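Endo-xylogalacturonan hydrolase A (Aspergillus tubingensis, PDB 4C2L) hydrolyses xylogalacturonan, the xylose-substituted galacturonan of the hairy regions of pectin, as a secreted endo-acting enzyme of glycoside hydrolase family 28. Local coordinates at residues D210-F215 against I227-S232; T257-T262 against T290-D295; S294-Q299 against D334-V339. One frame throughout, in Å; residues are numbered along the deposited sequence.

The chain winds as a parallel beta-helix, and the three contacts follow one another along it. Contact 1 closes a short loop within one repeat, where 210-215 leads into strand 213-215 and 227-232 ends strand 227-230. Contact 2 opens after contact 1 has closed and joins the ends of strands 246-259 and 279-294, one coil further on. Strand 246-259 also pairs with strand 227-230, so contacts 1 and 2 touch. Contact 3 starts where contact 2 ends, sharing Ser294 and Asp295, and reaches the loop before strand 339-344. The contacts run in series, with none nested inside another. Contact 1 ties two walls of one coil beside the probable catalytic residues; contacts 2 and 3 join successive coils.

Contact 1 of 3, residues D210-F215 against I227-S232. With NAG (2-acetamido-2-deoxy-beta-D-glucopyranose), chain D.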
# COMPACT_ATOMS: atom_id res chain seq x y z
N ASP A 210 -7.10 -4.07 -2.52
CA ASP A 210 -6.48 -4.39 -1.22
C ASP A 210 -6.07 -3.10 -0.56
O ASP A 210 -6.57 -2.05 -0.93
CB ASP A 210 -5.32 -5.39 -1.36
CG ASP A 210 -5.20 -6.30 -0.12
OD1 ASP A 210 -4.97 -5.77 1.00
OD2 ASP A 210 -5.36 -7.54 -0.26
N ASP A 211 -5.21 -3.16 0.46
CA ASP A 211 -4.82 -1.93 1.15
C ASP A 211 -4.39 -0.82 0.20
O ASP A 211 -3.64 -1.06 -0.74
CB ASP A 211 -3.68 -2.22 2.14
CG ASP A 211 -4.13 -3.13 3.27
OD1 ASP A 211 -5.32 -3.08 3.62
OD2 ASP A 211 -3.31 -3.89 3.82
N CYS A 212 -4.89 0.38 0.45
CA CYS A 212 -4.46 1.56 -0.25
C CYS A 212 -3.00 1.85 0.13
O CYS A 212 -2.10 1.86 -0.72
CB CYS A 212 -5.39 2.74 0.10
SG CYS A 212 -5.14 4.06 -1.09
N VAL A 213 -2.77 2.04 1.42
CA VAL A 213 -1.42 2.17 1.99
C VAL A 213 -1.43 1.24 3.18
O VAL A 213 -2.38 1.27 3.98
CB VAL A 213 -1.12 3.62 2.46
CG1 VAL A 213 0.28 3.68 3.10
CG2 VAL A 213 -1.21 4.61 1.30
N ALA A 214 -0.41 0.38 3.28
CA ALA A 214 -0.25 -0.47 4.43
C ALA A 214 1.07 -0.13 5.08
O ALA A 214 2.11 -0.07 4.41
CB ALA A 214 -0.29 -1.95 4.04
N PHE A 215 1.01 0.16 6.38
CA PHE A 215 2.21 0.39 7.14
C PHE A 215 2.63 -0.91 7.78
O PHE A 215 1.95 -1.48 8.64
CB PHE A 215 2.00 1.50 8.16
CG PHE A 215 1.41 2.75 7.57
CD1 PHE A 215 2.21 3.63 6.84
CD2 PHE A 215 0.06 3.01 7.69
CE1 PHE A 215 1.68 4.79 6.28
CE2 PHE A 215 -0.50 4.17 7.13
CZ PHE A 215 0.31 5.05 6.41
N ILE A 227 -4.86 11.64 -0.89
CA ILE A 227 -4.91 10.37 -1.55
C ILE A 227 -6.36 10.00 -1.76
O ILE A 227 -7.22 10.28 -0.91
CB ILE A 227 -4.12 9.29 -0.75
CG1 ILE A 227 -4.12 7.95 -1.48
CG2 ILE A 227 -4.68 9.12 0.67
CD1 ILE A 227 -3.00 7.03 -1.01
N SER A 228 -6.64 9.41 -2.92
CA SER A 228 -7.95 8.87 -3.19
C SER A 228 -7.81 7.37 -3.44
O SER A 228 -6.95 6.95 -4.20
CB SER A 228 -8.56 9.55 -4.41
OG SER A 228 -9.76 8.90 -4.76
N CYS A 229 -8.66 6.59 -2.79
CA CYS A 229 -8.63 5.12 -2.89
C CYS A 229 -10.03 4.59 -3.16
O CYS A 229 -10.97 4.90 -2.41
CB CYS A 229 -8.11 4.49 -1.59
SG CYS A 229 -6.71 5.33 -0.81
N THR A 230 -10.16 3.77 -4.19
CA THR A 230 -11.46 3.20 -4.55
C THR A 230 -11.37 1.68 -4.57
O THR A 230 -10.52 1.13 -5.27
CB THR A 230 -11.93 3.70 -5.94
OG1 THR A 230 -12.03 5.12 -5.93
CG2 THR A 230 -13.27 3.12 -6.29
N GLY A 231 -12.22 1.02 -3.80
CA GLY A 231 -12.26 -0.43 -3.77
C GLY A 231 -11.20 -1.06 -2.88
O GLY A 231 -11.03 -2.28 -2.89
N SER A 232 -10.54 -0.23 -2.09
CA SER A 232 -9.41 -0.68 -1.28
C SER A 232 -9.81 -1.31 0.06
O SER A 232 -10.99 -1.41 0.38
CB SER A 232 -8.43 0.49 -1.08
OG SER A 232 -8.87 1.36 -0.05
C1 NAG D . -18.88 2.41 -5.65
C2 NAG D . -18.70 2.59 -7.15
C3 NAG D . -20.02 2.88 -7.86
C4 NAG D . -21.08 1.85 -7.47
C5 NAG D . -21.18 1.84 -5.94
C6 NAG D . -22.24 0.87 -5.44
C7 NAG D . -16.74 3.71 -8.08
C8 NAG D . -16.05 5.03 -8.17
N2 NAG D . -17.85 3.73 -7.37
O3 NAG D . -19.80 2.87 -9.25
O4 NAG D . -22.33 2.19 -8.04
O5 NAG D . -19.91 1.48 -5.40
O6 NAG D . -21.90 -0.43 -5.86
O7 NAG D . -16.30 2.69 -8.63
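Asp210 meets Ser232 through its backbone: Asp210 O lies 3.2 Å from Ser232 CB. Its side chain leads away from 227-232. There Asp210 OD1 accepts the amide of the next residue, with Asp211 N at 2.7 Å on the anti lone pair of the carboxylate. This bond fixes one oxygen of the group. Asp211 then turns its side chain toward His233 and Ser236.

Cys212 is the covalent joint. Its SG is anti to the backbone N (chi1 -165°), which extends it to the end of strand 227-230. Cys212 SG and Cys229 SG are bonded at 2.0 Å, with a left-handed disulfide torsion of -76°. Ile227 CD1 packs on the bridge, 3.7 Å from Cys212 SG. Ser232 OG sits 3.7 Å from Cys212 CB, and its polar partners are Ser261 OG and Gly234 N. Val213 adds an apolar touch: Val213 CG2 meets Ile227 CD1 at 3.8 Å.

No hydrogen bond joins the two segments, so the disulfide and these buried apolar contacts hold them together. Strands 213-215 and 227-230 belong to different walls of the coil, and the bridge runs from Cys212, next to the first, to Cys229 in the second. The arrangement is that of a GH28 beta-helix at its active site, where Asp210 is probably the proton donor and His233 probably a second active-site residue.

Contact 2 of 3, residues T257-T262 against T290-D295; sequences TMINST and TVDNSD. With NAG (2-acetamido-2-deoxy-beta-D-glucopyranose), chain D.
Asn260 and Asn293 meet through different first torsions. Asn260 CG lies beside its backbone N (chi1 -70°), while Asn293 CG extends away from its own (chi1 -162°). Both residues have positive phi and sit at equivalent corners of successive coils of the parallel beta-helix. Asn293 ND2 donates to Asn260 OD1 at 2.9 Å. The amide planes are steeply inclined, 75° apart. The bond lies in the plane of the Asn293 amide but reaches Asn260 OD1 from above its carbonyl plane.

Before the corner the strands pair in parallel. Met258 N donates to Thr290 O, Asp292 N to Met258 O, and Asn260 N to Asp292 O. On one face Ile259 lies against the Asp292 carboxylate, with Ile259 CG2 3.9 Å from Asp292 OD2. Met258 points to the other face, where its chain bends toward Cys229 and Ser232.

Ser294 bridges the corner from inside. Ser294 OG accepts Ser261 N at 3.1 Å and gives a weak bond to Met258 O at 3.2 Å. Met258 O thus takes a firm bond from the amide of Asp292 and a weak one from the hydroxyl. Beyond the corner one more backbone bond follows, from Asp295 N to Ser261 O at 2.9 Å.

Asn260 also carries an N-linked glycan. A water gives bonds to Asn260 OD1 and Asp292 OD1, both at 3.0 Å, while Asn260 ND2 is joined covalently to C1 of the sugar at 1.4 Å.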
# COMPACT_ATOMS: atom_id res chain seq x y z
N THR A 257 -9.53 10.38 0.61
CA THR A 257 -10.89 10.11 0.14
C THR A 257 -10.99 8.62 -0.13
O THR A 257 -10.35 8.11 -1.07
CB THR A 257 -11.21 10.92 -1.12
OG1 THR A 257 -11.04 12.31 -0.82
CG2 THR A 257 -12.67 10.65 -1.60
N MET A 258 -11.77 7.94 0.70
CA MET A 258 -11.88 6.49 0.70
C MET A 258 -13.27 6.11 0.19
O MET A 258 -14.29 6.36 0.86
CB MET A 258 -11.65 5.95 2.13
CG MET A 258 -10.34 6.41 2.76
SD MET A 258 -8.87 6.07 1.77
CE MET A 258 -8.81 4.30 1.92
N ILE A 259 -13.29 5.53 -1.00
CA ILE A 259 -14.53 5.24 -1.71
C ILE A 259 -14.69 3.73 -1.85
O ILE A 259 -13.76 3.04 -2.29
CB ILE A 259 -14.47 5.86 -3.13
CG1 ILE A 259 -14.23 7.38 -3.05
CG2 ILE A 259 -15.73 5.52 -3.91
CD1 ILE A 259 -13.70 8.01 -4.33
N ASN A 260 -15.85 3.20 -1.45
CA ASN A 260 -16.13 1.77 -1.63
C ASN A 260 -15.04 0.87 -1.07
O ASN A 260 -14.71 -0.15 -1.66
CB ASN A 260 -16.29 1.45 -3.12
CG ASN A 260 -17.55 2.03 -3.71
OD1 ASN A 260 -18.38 2.59 -3.00
ND2 ASN A 260 -17.69 1.91 -5.03
N SER A 261 -14.47 1.26 0.07
CA SER A 261 -13.40 0.49 0.68
C SER A 261 -13.96 -0.37 1.82
O SER A 261 -15.05 -0.09 2.34
CB SER A 261 -12.27 1.44 1.12
OG SER A 261 -11.67 2.08 -0.02
N THR A 262 -13.26 -1.43 2.20
CA THR A 262 -13.78 -2.27 3.29
C THR A 262 -13.69 -1.52 4.63
O THR A 262 -14.53 -1.69 5.50
CB THR A 262 -13.06 -3.63 3.40
OG1 THR A 262 -11.65 -3.41 3.53
CG2 THR A 262 -13.35 -4.51 2.17
N THR A 290 -12.51 11.48 4.11
CA THR A 290 -13.85 11.44 3.56
C THR A 290 -14.20 9.99 3.30
O THR A 290 -13.49 9.28 2.58
CB THR A 290 -13.94 12.29 2.28
OG1 THR A 290 -13.63 13.65 2.64
CG2 THR A 290 -15.34 12.23 1.68
N VAL A 291 -15.27 9.54 3.94
CA VAL A 291 -15.75 8.18 3.79
C VAL A 291 -16.93 8.23 2.80
O VAL A 291 -17.92 8.95 3.01
CB VAL A 291 -16.19 7.60 5.17
CG1 VAL A 291 -16.65 6.15 5.04
CG2 VAL A 291 -15.04 7.72 6.17
N ASP A 292 -16.80 7.48 1.71
CA ASP A 292 -17.84 7.41 0.70
C ASP A 292 -18.18 5.96 0.44
O ASP A 292 -17.52 5.28 -0.35
CB ASP A 292 -17.37 8.12 -0.58
CG ASP A 292 -18.36 8.01 -1.73
OD1 ASP A 292 -19.45 7.42 -1.56
OD2 ASP A 292 -18.02 8.50 -2.83
N ASN A 293 -19.21 5.47 1.14
CA ASN A 293 -19.71 4.12 0.94
C ASN A 293 -18.67 3.04 1.32
O ASN A 293 -18.68 1.95 0.77
CB ASN A 293 -20.20 3.93 -0.52
CG ASN A 293 -21.10 2.73 -0.67
OD1 ASN A 293 -22.00 2.52 0.15
ND2 ASN A 293 -20.88 1.93 -1.71
N SER A 294 -17.80 3.35 2.27
CA SER A 294 -16.88 2.34 2.82
C SER A 294 -17.57 1.58 3.96
O SER A 294 -18.45 2.13 4.62
CB SER A 294 -15.60 3.01 3.29
OG SER A 294 -14.90 3.52 2.16
N ASP A 295 -17.21 0.32 4.18
CA ASP A 295 -17.97 -0.49 5.14
C ASP A 295 -17.83 -0.04 6.60
O ASP A 295 -18.80 -0.02 7.35
CB ASP A 295 -17.67 -1.98 4.98
CG ASP A 295 -17.96 -2.49 3.57
OD1 ASP A 295 -18.91 -2.00 2.92
OD2 ASP A 295 -17.21 -3.38 3.12
C1 NAG D . -18.88 2.41 -5.65
C2 NAG D . -18.70 2.59 -7.15
C3 NAG D . -20.02 2.88 -7.86
C4 NAG D . -21.08 1.85 -7.47
C5 NAG D . -21.18 1.84 -5.94
C6 NAG D . -22.24 0.87 -5.44
C7 NAG D . -16.74 3.71 -8.08
C8 NAG D . -16.05 5.03 -8.17
N2 NAG D . -17.85 3.73 -7.37
O3 NAG D . -19.80 2.87 -9.25
O4 NAG D . -22.33 2.19 -8.04
O5 NAG D . -19.91 1.48 -5.40
O6 NAG D . -21.90 -0.43 -5.86
O7 NAG D . -16.30 2.69 -8.63
O HOH W 1 -19.54 5.29 -3.60

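Contact 3 of 3, residues S294-Q299 against D334-V339; sequences SDYAFQ and DKYDPV
Two neighbouring coils of the beta-helix meet here at the surface, where Tyr296 stacks on Tyr336 of the loop that leads into strand 339-344. The rings form an offset stack. Their centroids are 4.2 Å apart and their planes nearly parallel, at 7°. The two side chains cross at about a right angle. Tyr336 CD2 lies over the rim of the Tyr296 face, 3.5 Å from Tyr296 CE1. In return the hydroxyl of Tyr296 sits above the centre of the Tyr336 ring, and it is hydrogen-bonded to Asn342 ND2. The extended chain of Lys335 passes over the opposite face of Tyr336, with its CG above the ring centre. Tyr336 is therefore sandwiched.

Asp295 borders the stack. Asp295 O approaches the Tyr336 ring at its edge, near the plane, 3.6 Å from Tyr336 CD2. Val339 CG1 adds an apolar contact to Tyr296 CE1 at 3.8 Å. Val339 is placed by a tight turn around the cis peptide before Pro338, closed by a bond from Val339 N to Tyr336 O. This is a type VI turn.

Water does the polar work between the segments. Tyr336 N donates to one water at 2.8 Å, and that water lies close to Asp295 O. A second water gives a bond to Asp295 OD2 and accepts one from Lys335 NZ, at 2.9 Å from NZ. Asp295 OD1 is taken by Ser333 OG.

Asp295 OD2 and Lys335 NZ are 4.3 Å apart, beyond a salt bridge. The shared water bridges them, and their opposite charges probably still attract at this distance. No direct hydrogen bond joins the segments; the direct contacts are mainly the ring stack, the Val339 methyl and the Asp295 oxygens against carbon.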
# COMPACT_ATOMS: atom_id res chain seq x y z
N SER A 294 -17.80 3.35 2.27
CA SER A 294 -16.88 2.34 2.82
C SER A 294 -17.57 1.58 3.96
O SER A 294 -18.45 2.13 4.62
CB SER A 294 -15.60 3.01 3.29
OG SER A 294 -14.90 3.52 2.16
N ASP A 295 -17.21 0.32 4.18
CA ASP A 295 -17.97 -0.49 5.14
C ASP A 295 -17.83 -0.04 6.60
O ASP A 295 -18.80 -0.02 7.35
CB ASP A 295 -17.67 -1.98 4.98
CG ASP A 295 -17.96 -2.49 3.57
OD1 ASP A 295 -18.91 -2.00 2.92
OD2 ASP A 295 -17.21 -3.38 3.12
N TYR A 296 -16.61 0.30 6.99
CA TYR A 296 -16.35 0.95 8.27
C TYR A 296 -15.55 2.20 8.01
O TYR A 296 -14.71 2.24 7.10
CB TYR A 296 -15.51 0.05 9.19
CG TYR A 296 -16.19 -1.15 9.80
CD1 TYR A 296 -17.41 -1.04 10.47
CD2 TYR A 296 -15.55 -2.39 9.79
CE1 TYR A 296 -18.00 -2.15 11.06
CE2 TYR A 296 -16.13 -3.50 10.38
CZ TYR A 296 -17.35 -3.37 11.02
OH TYR A 296 -17.92 -4.48 11.60
N ALA A 297 -15.76 3.22 8.84
CA ALA A 297 -14.93 4.40 8.81
C ALA A 297 -13.58 4.09 9.46
O ALA A 297 -12.54 4.55 9.00
CB ALA A 297 -15.62 5.54 9.54
N PHE A 298 -13.62 3.36 10.56
CA PHE A 298 -12.38 2.98 11.26
C PHE A 298 -12.52 1.62 11.90
O PHE A 298 -13.61 1.24 12.36
CB PHE A 298 -11.99 4.03 12.31
CG PHE A 298 -10.54 3.97 12.69
CD1 PHE A 298 -9.59 4.62 11.91
CD2 PHE A 298 -10.12 3.25 13.80
CE1 PHE A 298 -8.23 4.55 12.25
CE2 PHE A 298 -8.77 3.19 14.15
CZ PHE A 298 -7.83 3.83 13.36
N GLN A 299 -11.43 0.87 11.94
CA GLN A 299 -11.50 -0.46 12.51
C GLN A 299 -10.21 -0.78 13.23
O GLN A 299 -9.13 -0.46 12.74
CB GLN A 299 -11.79 -1.49 11.41
CG GLN A 299 -11.93 -2.91 11.93
CD GLN A 299 -12.32 -3.90 10.86
OE1 GLN A 299 -12.28 -3.60 9.66
NE2 GLN A 299 -12.69 -5.11 11.29
N ASP A 334 -24.22 0.15 3.36
CA ASP A 334 -25.30 -0.59 4.01
C ASP A 334 -24.81 -1.76 4.85
O ASP A 334 -25.53 -2.24 5.71
CB ASP A 334 -26.25 -1.18 2.96
CG ASP A 334 -27.02 -0.13 2.20
OD1 ASP A 334 -27.33 0.94 2.77
OD2 ASP A 334 -27.32 -0.38 1.01
N LYS A 335 -23.59 -2.22 4.58
CA LYS A 335 -23.18 -3.54 5.05
C LYS A 335 -23.30 -3.73 6.56
O LYS A 335 -23.85 -4.74 7.00
CB LYS A 335 -21.75 -3.85 4.61
CG LYS A 335 -21.32 -5.24 5.03
CD LYS A 335 -19.95 -5.59 4.48
CE LYS A 335 -19.63 -7.04 4.80
NZ LYS A 335 -18.29 -7.37 4.24
N TYR A 336 -22.77 -2.79 7.33
CA TYR A 336 -22.75 -2.94 8.79
C TYR A 336 -23.69 -1.98 9.51
O TYR A 336 -23.77 -1.98 10.75
CB TYR A 336 -21.33 -2.78 9.34
CG TYR A 336 -20.37 -3.83 8.86
CD1 TYR A 336 -20.58 -5.18 9.16
CD2 TYR A 336 -19.24 -3.49 8.12
CE1 TYR A 336 -19.68 -6.16 8.73
CE2 TYR A 336 -18.34 -4.45 7.69
CZ TYR A 336 -18.57 -5.78 7.99
OH TYR A 336 -17.67 -6.73 7.56
N ASP A 337 -24.41 -1.16 8.74
CA ASP A 337 -25.41 -0.24 9.26
C ASP A 337 -26.15 -0.93 10.42
O ASP A 337 -26.68 -2.03 10.25
CB ASP A 337 -26.36 0.13 8.12
CG ASP A 337 -27.23 1.33 8.44
OD1 ASP A 337 -27.55 1.56 9.62
OD2 ASP A 337 -27.61 2.07 7.49
N PRO A 338 -26.21 -0.29 11.61
CA PRO A 338 -25.88 1.09 12.01
C PRO A 338 -24.42 1.34 12.45
O PRO A 338 -24.07 2.48 12.79
CB PRO A 338 -26.79 1.30 13.22
CG PRO A 338 -26.84 -0.05 13.85
CD PRO A 338 -26.80 -1.05 12.73
N VAL A 339 -23.60 0.30 12.44
CA VAL A 339 -22.22 0.38 12.93
C VAL A 339 -21.33 1.06 11.89
O VAL A 339 -21.28 0.62 10.74
CB VAL A 339 -21.68 -1.02 13.29
CG1 VAL A 339 -20.25 -0.93 13.81
CG2 VAL A 339 -22.58 -1.69 14.33
O HOH W 2 -21.33 -0.53 6.66
O HOH W 3 -16.19 -5.42 4.53